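PDB 6MEL: succinate--CoA ligase subunit alpha from Campylobacter jejuni, which forms the alpha subunit of a CoA ligase and combines a Rossmann-like CoA-binding domain with a flavodoxin-like CoA-ligase domain. Local coordinates for residues 194-199 against 224-229. Residues are numbered along the deposited sequence; the frame is centred on the assembly and turned at random.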
loop_
_atom_site.group_PDB
_atom_site.type_symbol
_atom_site.label_atom_id
_atom_site.label_comp_id
_atom_site.label_asym_id
_atom_site.label_seq_id
_atom_site.Cartn_x
_atom_site.Cartn_y
_atom_site.Cartn_z
ATOM N N GLU A 194 12.913 13.399 18.544
ATOM C CA GLU A 194 13.983 12.616 19.189
ATOM C C GLU A 194 15.360 13.057 18.677
ATOM O O GLU A 194 16.280 13.200 19.470
ATOM C CB GLU A 194 13.805 11.119 18.948
ATOM C CG GLU A 194 12.650 10.548 19.739
ATOM C CD GLU A 194 12.948 10.298 21.212
ATOM O OE1 GLU A 194 14.144 10.261 21.627
ATOM O OE2 GLU A 194 11.988 10.093 21.921
ATOM N N PHE A 195 15.498 13.210 17.359
ATOM C CA PHE A 195 16.797 13.541 16.734
ATOM C C PHE A 195 17.243 14.964 17.128
ATOM O O PHE A 195 18.419 15.233 17.290
ATOM C CB PHE A 195 16.759 13.386 15.211
ATOM C CG PHE A 195 16.898 11.967 14.702
ATOM C CD1 PHE A 195 17.977 11.179 15.078
ATOM C CD2 PHE A 195 15.957 11.416 13.863
ATOM C CE1 PHE A 195 18.108 9.882 14.613
ATOM C CE2 PHE A 195 16.097 10.119 13.390
ATOM C CZ PHE A 195 17.157 9.350 13.778
ATOM N N GLN A 196 16.291 15.868 17.280
ATOM C CA GLN A 196 16.568 17.240 17.660
ATOM C C GLN A 196 17.177 17.253 19.075
ATOM O O GLN A 196 18.071 18.019 19.334
ATOM C CB GLN A 196 15.279 18.061 17.595
ATOM C CG GLN A 196 15.409 19.515 18.061
ATOM C CD GLN A 196 16.293 20.314 17.133
ATOM O OE1 GLN A 196 16.164 20.256 15.915
ATOM N NE2 GLN A 196 17.229 21.054 17.702
ATOM N N LYS A 197 16.704 16.372 19.952
ATOM C CA LYS A 197 17.222 16.239 21.336
ATOM C C LYS A 197 18.506 15.398 21.419
ATOM O O LYS A 197 19.068 15.341 22.453
ATOM C CB LYS A 197 16.205 15.526 22.234
ATOM C CG LYS A 197 14.892 16.264 22.470
ATOM C CD LYS A 197 14.081 15.621 23.577
ATOM C CE LYS A 197 13.010 14.685 23.069
ATOM N NZ LYS A 197 11.762 15.443 22.799
ATOM N N ASP A 198 18.884 14.656 20.370
ATOM C CA ASP A 198 20.044 13.782 20.382
ATOM C C ASP A 198 21.259 14.612 19.949
ATOM O O ASP A 198 21.377 15.035 18.767
ATOM C CB ASP A 198 19.833 12.568 19.458
ATOM C CG ASP A 198 21.111 11.785 19.206
ATOM O OD1 ASP A 198 21.970 11.888 20.066
ATOM O OD2 ASP A 198 21.236 11.094 18.150
ATOM N N ASP A 199 22.176 14.844 20.894
ATOM C CA ASP A 199 23.378 15.649 20.637
ATOM C C ASP A 199 24.286 15.003 19.583
ATOM O O ASP A 199 24.969 15.703 18.946
ATOM C CB ASP A 199 24.192 15.901 21.910
ATOM C CG ASP A 199 23.548 16.889 22.860
ATOM O OD1 ASP A 199 22.551 17.527 22.465
ATOM O OD2 ASP A 199 24.037 16.995 24.003
ATOM N N GLU A 224 8.654 24.985 12.534
ATOM C CA GLU A 224 8.306 25.467 13.842
ATOM C C GLU A 224 9.113 24.786 14.954
ATOM O O GLU A 224 9.223 25.352 16.012
ATOM C CB GLU A 224 6.800 25.328 14.072
ATOM C CG GLU A 224 6.026 26.451 13.398
ATOM C CD GLU A 224 4.525 26.257 13.224
ATOM O OE1 GLU A 224 3.960 25.360 13.874
ATOM O OE2 GLU A 224 3.919 27.007 12.422
ATOM N N ASN A 225 9.666 23.585 14.754
ATOM C CA ASN A 225 10.170 22.855 15.930
ATOM C C ASN A 225 11.588 22.309 15.761
ATOM O O ASN A 225 12.173 21.919 16.741
ATOM C CB ASN A 225 9.257 21.691 16.305
ATOM C CG ASN A 225 7.875 22.167 16.670
ATOM O OD1 ASN A 225 7.645 22.548 17.802
ATOM N ND2 ASN A 225 6.970 22.210 15.714
ATOM N N ILE A 226 12.083 22.169 14.532
ATOM C CA ILE A 226 13.305 21.421 14.292
ATOM C C ILE A 226 14.325 22.387 13.690
ATOM O O ILE A 226 14.183 22.798 12.540
ATOM C CB ILE A 226 13.026 20.230 13.346
ATOM C CG1 ILE A 226 11.876 19.355 13.851
ATOM C CG2 ILE A 226 14.276 19.407 13.110
ATOM C CD1 ILE A 226 12.209 18.564 15.095
ATOM N N SER A 227 15.403 22.673 14.419
ATOM C CA SER A 227 16.401 23.616 13.905
ATOM C C SER A 227 17.576 22.886 13.234
ATOM O O SER A 227 18.336 23.479 12.487
ATOM C CB SER A 227 16.858 24.531 15.029
ATOM O OG SER A 227 17.509 23.761 16.015
ATOM N N LYS A 228 17.754 21.591 13.506
ATOM C CA LYS A 228 18.737 20.811 12.754
ATOM C C LYS A 228 18.302 20.713 11.299
ATOM O O LYS A 228 17.107 20.656 10.994
ATOM C CB LYS A 228 18.940 19.423 13.368
ATOM C CG LYS A 228 19.497 19.517 14.780
ATOM C CD LYS A 228 19.870 18.224 15.446
ATOM C CE LYS A 228 20.347 18.470 16.873
ATOM N NZ LYS A 228 20.444 17.192 17.634
ATOM N N PRO A 229 19.264 20.765 10.351
ATOM C CA PRO A 229 18.954 20.646 8.932
ATOM C C PRO A 229 18.323 19.294 8.579
ATOM O O PRO A 229 18.750 18.252 9.100
ATOM C CB PRO A 229 20.292 20.757 8.189
ATOM C CG PRO A 229 21.304 21.143 9.240
ATOM C CD PRO A 229 20.692 20.955 10.606
HETATM O O HOH W 1 20.773 18.109 20.299
#
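K228 and Q196 reach across to each other's backbone where helix 188-197 ends beside the loop that leads from helix 214-225 into strand 230-235. Both segments belong to the alpha/beta CoA-ligase region, in which strands 203-209 and 230-235 run parallel in one sheet; the contact joins the C-terminal end of helix 188-197 to the loop after helix 214-225.

The ammonium group of K228 donates to carbonyls at the C-terminal end of helix 188-197. The side chain runs out straight from CG and puts NZ 2.8 Å from F195 O, in the plane of that carbonyl with a C=O...N angle of 149°. The second bond, NZ to Q196 O at 3.0 Å, is less well directed, because the amine stands well out of the carbonyl plane. D198 O also lies near NZ, and T201 O, just past the segment, is a further acceptor, so three N-H groups are shared among more acceptors than hydrogens. An ammonium among carbonyls at a helix C-terminus should be favoured by the helix dipole.

The amide of Q196 grips the opposite backbone. A kink about CB-CG (chi2 66°) brings OE1 to the backbone N-H groups of S227 and K228. K228 N donates to Q196 OE1 at 3.2 Å, nearly straight (175°), onto a lone pair in the amide plane, whereas S227 N comes from above that plane. NE2 adds a weak bond to S227 OG; the amide's rotation is probably held chiefly by the two bonds at OE1.

Nonpolar contact is slight: I226 CD1 meets Q196 CB at 4.0 Å. K228 CG and I226 CG2 are carbons packed against the glutamine amide, the latter 3.5 Å from Q196 OE1.

A water also accepts from K228 NZ at 2.8 Å and donates to D199 OD1 at 2.9 Å.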